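Local coordinates for protein alpha-Amylase (Thermotoga maritima, PDB 2B5D) that belongs to glycoside hydrolase family 57 and is named an alpha-amylase, with a mainly parallel beta-sheet core wrapped by helices, at residues 236-241 and 328-333; 333-336 and 341-344. All coordinates share one frame; numbering follows the deposited sequence.

Overall arrangement
The two contacts adjoin far from the centre of the chain, in the family 57 region, their own centres about 7 Å apart, and both are built on the long helix 309-338. Along the chain, the loop 236-241 that follows strand 233-236 comes first; much later helix 309-338 supplies 328-333 and then 333-336, and a short turn leads to 341-344 at the start of strand 343-349. Arg333 lies in both helical segments but touches across only in contact 1. Contact 1 is polar and pins the loop to the helix, whereas contact 2 is apolar and packs a turn near the helix's C-terminal end on the strand. Loop, helix and strand 343-349 meet around Ile344, whose CG2 lies 3.3 Å from Asp238 OD2.

Contact 1 of 2, residues 236-241 and 328-333; sequences ARDPES and ESQARR
Glu240 and Gln330 face each other with CA atoms 9.2 Å apart, a gap between the loop 236-241 and the helical segment 328-333 bridged by side chains and one water. Gln330 is the central link: with CG anti to the backbone N (chi1 168°) and an extended chain, it carries its amide straight across to Asp238. Gln330 NE2 gives a hydrogen bond to Asp238 OD2 at 3.0 Å, close to the amide plane and on the syn side of the carboxylate but tilted 34° out of its plane. Ser241 OG donates to Asp238 OD2 from the opposite carboxylate face (2.7 Å), so two donors grip one buried oxygen. Asp238 OD1 accepts from the backbone N of Glu240 at 2.9 Å, an Asx turn that folds the loop just beyond strand 233-236; Tyr223 also bonds OD1. A short acidic side chain suits this place because it can serve the turn and the helix together. Glu240 reaches farther: Glu240 OE2 lies 3.3 Å from Arg333 NH2, near the guanidinium plane at its edge, in a salt bridge whose hydrogen bond is weak. One water joins Gln330 NE2 and, weakly, Glu240 OE1 and Arg333 NH2. Trp212 of the second subunit packs on Glu240.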
ATOM      1  N   ALA A 236     -25.792   8.534 -34.451  1.00 41.59           N
ATOM      2  CA  ALA A 236     -24.840   9.333 -33.704  1.00 42.29           C
ATOM      3  C   ALA A 236     -25.526  10.084 -32.547  1.00 43.12           C
ATOM      4  O   ALA A 236     -26.638  10.633 -32.671  1.00 43.53           O
ATOM      5  CB  ALA A 236     -24.008  10.252 -34.581  1.00 39.42           C
ATOM      6  N   ARG A 237     -24.864  10.010 -31.405  1.00 43.86           N
ATOM      7  CA  ARG A 237     -25.181  10.791 -30.176  1.00 44.39           C
ATOM      8  C   ARG A 237     -25.525  12.261 -30.456  1.00 42.51           C
ATOM      9  O   ARG A 237     -24.717  12.971 -31.063  1.00 41.26           O
ATOM     10  CB  ARG A 237     -23.915  10.793 -29.301  1.00 44.29           C
ATOM     11  CG  ARG A 237     -24.136  10.482 -27.918  1.00 48.11           C
ATOM     12  CD  ARG A 237     -22.836  10.559 -27.200  1.00 52.35           C
ATOM     13  NE  ARG A 237     -22.484  11.929 -26.811  1.00 57.07           N
ATOM     14  CZ  ARG A 237     -21.450  12.541 -27.338  1.00 58.34           C
ATOM     15  NH1 ARG A 237     -21.114  13.784 -27.023  1.00 55.09           N
ATOM     16  NH2 ARG A 237     -20.758  11.856 -28.234  1.00 62.71           N
ATOM     17  N   ASP A 238     -26.659  12.723 -29.942  1.00 42.14           N
ATOM     18  CA  ASP A 238     -26.953  14.192 -29.893  1.00 42.37           C
ATOM     19  C   ASP A 238     -26.136  14.795 -28.761  1.00 42.30           C
ATOM     20  O   ASP A 238     -26.394  14.513 -27.596  1.00 41.07           O
ATOM     21  CB  ASP A 238     -28.466  14.458 -29.668  1.00 41.98           C
ATOM     22  CG  ASP A 238     -28.785  15.946 -29.379  1.00 43.40           C
ATOM     23  OD1 ASP A 238     -27.996  16.880 -29.707  1.00 41.00           O
ATOM     24  OD2 ASP A 238     -29.861  16.159 -28.824  1.00 43.22           O
ATOM     25  N   PRO A 239     -25.149  15.613 -29.095  1.00 43.03           N
ATOM     26  CA  PRO A 239     -24.261  16.142 -28.075  1.00 44.76           C
ATOM     27  C   PRO A 239     -24.960  17.226 -27.188  1.00 46.91           C
ATOM     28  O   PRO A 239     -24.433  17.588 -26.139  1.00 48.16           O
ATOM     29  CB  PRO A 239     -23.140  16.798 -28.900  1.00 43.99           C
ATOM     30  CG  PRO A 239     -23.842  17.151 -30.267  1.00 42.66           C
ATOM     31  CD  PRO A 239     -24.913  16.177 -30.445  1.00 42.65           C
ATOM     32  N   GLU A 240     -26.094  17.748 -27.646  1.00 47.11           N
ATOM     33  CA  GLU A 240     -26.953  18.619 -26.865  1.00 48.03           C
ATOM     34  C   GLU A 240     -27.692  17.840 -25.804  1.00 49.70           C
ATOM     35  O   GLU A 240     -28.145  18.442 -24.818  1.00 49.62           O
ATOM     36  CB  GLU A 240     -27.969  19.349 -27.748  1.00 46.58           C
ATOM     37  CG  GLU A 240     -27.335  20.262 -28.723  1.00 46.77           C
ATOM     38  CD  GLU A 240     -28.335  21.227 -29.338  1.00 50.41           C
ATOM     39  OE1 GLU A 240     -27.964  21.913 -30.313  1.00 49.99           O
ATOM     40  OE2 GLU A 240     -29.483  21.308 -28.857  1.00 48.72           O
ATOM     41  N   SER A 241     -27.834  16.524 -25.986  1.00 49.77           N
ATOM     42  CA  SER A 241     -28.382  15.696 -24.918  1.00 51.02           C
ATOM     43  C   SER A 241     -27.262  14.922 -24.150  1.00 53.39           C
ATOM     44  O   SER A 241     -27.452  13.800 -23.739  1.00 54.80           O
ATOM     45  CB  SER A 241     -29.475  14.763 -25.428  1.00 50.51           C
ATOM     46  OG  SER A 241     -30.448  15.395 -26.264  1.00 49.86           O
ATOM     47  N   GLU A 328     -38.626  19.776 -27.690  1.00 51.78           N
ATOM     48  CA  GLU A 328     -39.630  20.327 -28.605  1.00 51.72           C
ATOM     49  C   GLU A 328     -39.047  21.523 -29.305  1.00 50.99           C
ATOM     50  O   GLU A 328     -39.084  21.663 -30.516  1.00 50.85           O
ATOM     51  CB  GLU A 328     -40.843  20.749 -27.813  1.00 52.19           C
ATOM     52  CG  GLU A 328     -41.636  19.553 -27.296  1.00 53.53           C
ATOM     53  CD  GLU A 328     -42.911  19.952 -26.607  1.00 55.44           C
ATOM     54  OE1 GLU A 328     -43.888  19.158 -26.656  1.00 58.01           O
ATOM     55  OE2 GLU A 328     -42.942  21.058 -26.028  1.00 54.29           O
ATOM     56  N   SER A 329     -38.485  22.408 -28.533  1.00 50.96           N
ATOM     57  CA  SER A 329     -37.798  23.508 -29.147  1.00 51.51           C
ATOM     58  C   SER A 329     -36.756  22.987 -30.182  1.00 51.40           C
ATOM     59  O   SER A 329     -36.742  23.419 -31.326  1.00 52.18           O
ATOM     60  CB  SER A 329     -37.183  24.370 -28.066  1.00 50.51           C
ATOM     61  OG  SER A 329     -36.395  25.349 -28.668  1.00 53.00           O
ATOM     62  N   GLN A 330     -35.925  22.017 -29.801  1.00 51.60           N
ATOM     63  CA  GLN A 330     -34.853  21.500 -30.704  1.00 50.16           C
ATOM     64  C   GLN A 330     -35.440  20.802 -31.958  1.00 49.63           C
ATOM     65  O   GLN A 330     -35.016  21.080 -33.066  1.00 47.68           O
ATOM     66  CB  GLN A 330     -33.852  20.639 -29.916  1.00 50.65           C
ATOM     67  CG  GLN A 330     -32.847  19.797 -30.783  1.00 51.33           C
ATOM     68  CD  GLN A 330     -32.132  18.742 -29.965  1.00 48.06           C
ATOM     69  OE1 GLN A 330     -32.760  17.928 -29.275  1.00 44.81           O
ATOM     70  NE2 GLN A 330     -30.825  18.745 -30.044  1.00 45.61           N
ATOM     71  N   ALA A 331     -36.477  19.996 -31.769  1.00 49.49           N
ATOM     72  CA  ALA A 331     -37.190  19.398 -32.859  1.00 51.87           C
ATOM     73  C   ALA A 331     -37.707  20.403 -33.898  1.00 54.50           C
ATOM     74  O   ALA A 331     -37.486  20.229 -35.117  1.00 54.70           O
ATOM     75  CB  ALA A 331     -38.340  18.518 -32.342  1.00 51.50           C
ATOM     76  N   ARG A 332     -38.393  21.454 -33.423  1.00 55.93           N
ATOM     77  CA  ARG A 332     -39.044  22.395 -34.311  1.00 56.53           C
ATOM     78  C   ARG A 332     -38.002  23.124 -35.125  1.00 56.67           C
ATOM     79  O   ARG A 332     -38.153  23.261 -36.345  1.00 57.66           O
ATOM     80  CB  ARG A 332     -39.921  23.380 -33.520  1.00 56.87           C
ATOM     81  CG  ARG A 332     -41.275  22.803 -33.034  1.00 57.81           C
ATOM     82  CD  ARG A 332     -42.172  23.955 -32.520  1.00 58.56           C
ATOM     83  NE  ARG A 332     -41.415  24.771 -31.559  1.00 59.68           N
ATOM     84  CZ  ARG A 332     -41.532  24.667 -30.237  1.00 58.68           C
ATOM     85  NH1 ARG A 332     -42.419  23.812 -29.701  1.00 56.78           N
ATOM     86  NH2 ARG A 332     -40.775  25.437 -29.458  1.00 54.80           N
ATOM     87  N   ARG A 333     -36.945  23.575 -34.461  1.00 56.06           N
ATOM     88  CA  ARG A 333     -35.841  24.242 -35.121  1.00 57.45           C
ATOM     89  C   ARG A 333     -35.205  23.341 -36.217  1.00 58.05           C
ATOM     90  O   ARG A 333     -34.805  23.827 -37.281  1.00 58.97           O
ATOM     91  CB  ARG A 333     -34.805  24.581 -34.055  1.00 56.60           C
ATOM     92  CG  ARG A 333     -33.496  25.151 -34.566  1.00 59.11           C
ATOM     93  CD  ARG A 333     -32.569  25.511 -33.413  1.00 60.66           C
ATOM     94  NE  ARG A 333     -31.807  24.386 -32.856  1.00 71.97           N
ATOM     95  CZ  ARG A 333     -31.946  23.891 -31.621  1.00 76.41           C
ATOM     96  NH1 ARG A 333     -32.836  24.414 -30.750  1.00 78.42           N
ATOM     97  NH2 ARG A 333     -31.177  22.875 -31.244  1.00 76.02           N
TER
HETATM   98  O   HOH W   1     -29.689  20.438 -32.184  1.00 48.57           O

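Contact 2 of 2, residues 333-336 and 341-344; sequences RLMD and EPVI
Leu334 reaches from the helix onto the ring of Pro342. Leu334 CB already touches the ring, 3.8 Å from Pro342 CG, with Pro342 CB nearly as close. At the branch point, Leu334 CG lies 4.0 Å from Pro342 CB. Of the two methyls, Leu334 CD2 carries the contact onward: it rests 3.8 Å from Pro342 CB and reaches Ile344 CD1 at 4.4 Å. The leucine therefore spans two residues whose side chains lie on the same side of the chain, while that of Val343 between them turns away. The next residue, Met335, crosses the proline at about a right angle and sets its CG 3.6 Å from Pro342 CD. The proline ring thus meets both helix residues, leucine at CB and CG, methionine at CD. Branched leucine and the rigid proline ring fit closely in this buried, apolar junction, while the unbranched, flexible methionine can lie across the ring. Glu341, whose CB points away from the helix, brings its CA within 4.4 Å of Met335 CG. Tyr223 also packs on Leu334, and Met1 on Met335. The end of helix 309-338 is thereby laid against the start of strand 343-349, which pairs in parallel with strand 3-11 through backbone bonds between Ile344 and Lys4 and Leu6.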
ATOM      1  N   ARG A 333     -36.945  23.575 -34.461  1.00 56.06           N
ATOM      2  CA  ARG A 333     -35.841  24.242 -35.121  1.00 57.45           C
ATOM      3  C   ARG A 333     -35.205  23.341 -36.217  1.00 58.05           C
ATOM      4  O   ARG A 333     -34.805  23.827 -37.281  1.00 58.97           O
ATOM      5  CB  ARG A 333     -34.805  24.581 -34.055  1.00 56.60           C
ATOM      6  CG  ARG A 333     -33.496  25.151 -34.566  1.00 59.11           C
ATOM      7  CD  ARG A 333     -32.569  25.511 -33.413  1.00 60.66           C
ATOM      8  NE  ARG A 333     -31.807  24.386 -32.856  1.00 71.97           N
ATOM      9  CZ  ARG A 333     -31.946  23.891 -31.621  1.00 76.41           C
ATOM     10  NH1 ARG A 333     -32.836  24.414 -30.750  1.00 78.42           N
ATOM     11  NH2 ARG A 333     -31.177  22.875 -31.244  1.00 76.02           N
ATOM     12  N   LEU A 334     -35.100  22.041 -35.931  1.00 57.71           N
ATOM     13  CA  LEU A 334     -34.445  21.085 -36.815  1.00 58.22           C
ATOM     14  C   LEU A 334     -35.323  20.740 -38.002  1.00 58.62           C
ATOM     15  O   LEU A 334     -34.827  20.694 -39.097  1.00 57.67           O
ATOM     16  CB  LEU A 334     -34.078  19.795 -36.065  1.00 57.01           C
ATOM     17  CG  LEU A 334     -32.662  19.431 -35.579  1.00 56.69           C
ATOM     18  CD1 LEU A 334     -31.635  20.527 -35.609  1.00 50.63           C
ATOM     19  CD2 LEU A 334     -32.750  18.742 -34.200  1.00 52.22           C
ATOM     20  N   MET A 335     -36.608  20.459 -37.768  1.00 60.22           N
ATOM     21  CA  MET A 335     -37.577  20.249 -38.845  1.00 62.59           C
ATOM     22  C   MET A 335     -37.529  21.425 -39.828  1.00 63.11           C
ATOM     23  O   MET A 335     -37.382  21.241 -41.055  1.00 63.59           O
ATOM     24  CB  MET A 335     -38.989  20.056 -38.279  1.00 61.92           C
ATOM     25  CG  MET A 335     -39.308  18.613 -37.987  1.00 62.67           C
ATOM     26  SD  MET A 335     -40.812  18.159 -37.083  1.00 67.38           S
ATOM     27  CE  MET A 335     -40.599  19.063 -35.527  1.00 66.35           C
ATOM     28  N   ASP A 336     -37.604  22.638 -39.288  1.00 63.72           N
ATOM     29  CA  ASP A 336     -37.587  23.821 -40.120  1.00 64.63           C
ATOM     30  C   ASP A 336     -36.282  23.954 -40.938  1.00 64.90           C
ATOM     31  O   ASP A 336     -36.331  24.365 -42.093  1.00 64.90           O
ATOM     32  CB  ASP A 336     -37.922  25.071 -39.292  1.00 64.70           C
ATOM     33  CG  ASP A 336     -37.625  26.372 -40.049  1.00 67.03           C
ATOM     34  OD1 ASP A 336     -38.501  26.856 -40.839  1.00 67.94           O
ATOM     35  OD2 ASP A 336     -36.500  26.904 -39.849  1.00 65.77           O
ATOM     36  N   GLU A 341     -37.992  14.777 -40.511  1.00 60.86           N
ATOM     37  CA  GLU A 341     -38.042  14.561 -39.075  1.00 60.15           C
ATOM     38  C   GLU A 341     -36.632  14.237 -38.477  1.00 57.56           C
ATOM     39  O   GLU A 341     -35.978  13.279 -38.898  1.00 56.58           O
ATOM     40  CB  GLU A 341     -39.051  13.442 -38.776  1.00 59.50           C
ATOM     41  CG  GLU A 341     -40.519  13.835 -39.026  1.00 62.71           C
ATOM     42  CD  GLU A 341     -41.453  12.627 -39.305  1.00 64.46           C
ATOM     43  OE1 GLU A 341     -42.571  12.566 -38.717  1.00 68.18           O
ATOM     44  OE2 GLU A 341     -41.072  11.741 -40.128  1.00 70.11           O
ATOM     45  N   PRO A 342     -36.166  15.051 -37.488  1.00 55.11           N
ATOM     46  CA  PRO A 342     -34.919  14.735 -36.793  1.00 51.85           C
ATOM     47  C   PRO A 342     -35.092  13.487 -35.938  1.00 49.65           C
ATOM     48  O   PRO A 342     -36.211  13.166 -35.495  1.00 48.28           O
ATOM     49  CB  PRO A 342     -34.654  15.965 -35.942  1.00 51.50           C
ATOM     50  CG  PRO A 342     -36.053  16.574 -35.734  1.00 54.25           C
ATOM     51  CD  PRO A 342     -36.808  16.284 -36.979  1.00 54.87           C
ATOM     52  N   VAL A 343     -34.023  12.706 -35.803  1.00 47.61           N
ATOM     53  CA  VAL A 343     -34.029  11.706 -34.748  1.00 46.05           C
ATOM     54  C   VAL A 343     -32.935  12.038 -33.757  1.00 44.62           C
ATOM     55  O   VAL A 343     -31.782  12.217 -34.090  1.00 44.47           O
ATOM     56  CB  VAL A 343     -34.237  10.188 -35.211  1.00 46.71           C
ATOM     57  CG1 VAL A 343     -34.256  10.029 -36.698  1.00 47.40           C
ATOM     58  CG2 VAL A 343     -33.318   9.194 -34.493  1.00 45.93           C
ATOM     59  N   ILE A 344     -33.368  12.282 -32.540  1.00 44.08           N
ATOM     60  CA  ILE A 344     -32.496  12.871 -31.538  1.00 43.53           C
ATOM     61  C   ILE A 344     -32.062  11.686 -30.735  1.00 41.62           C
ATOM     62  O   ILE A 344     -32.920  10.978 -30.126  1.00 40.43           O
ATOM     63  CB  ILE A 344     -33.265  13.972 -30.721  1.00 43.84           C
ATOM     64  CG1 ILE A 344     -33.550  15.169 -31.660  1.00 44.97           C
ATOM     65  CG2 ILE A 344     -32.491  14.328 -29.492  1.00 43.20           C
ATOM     66  CD1 ILE A 344     -34.707  16.115 -31.243  1.00 45.58           C
TER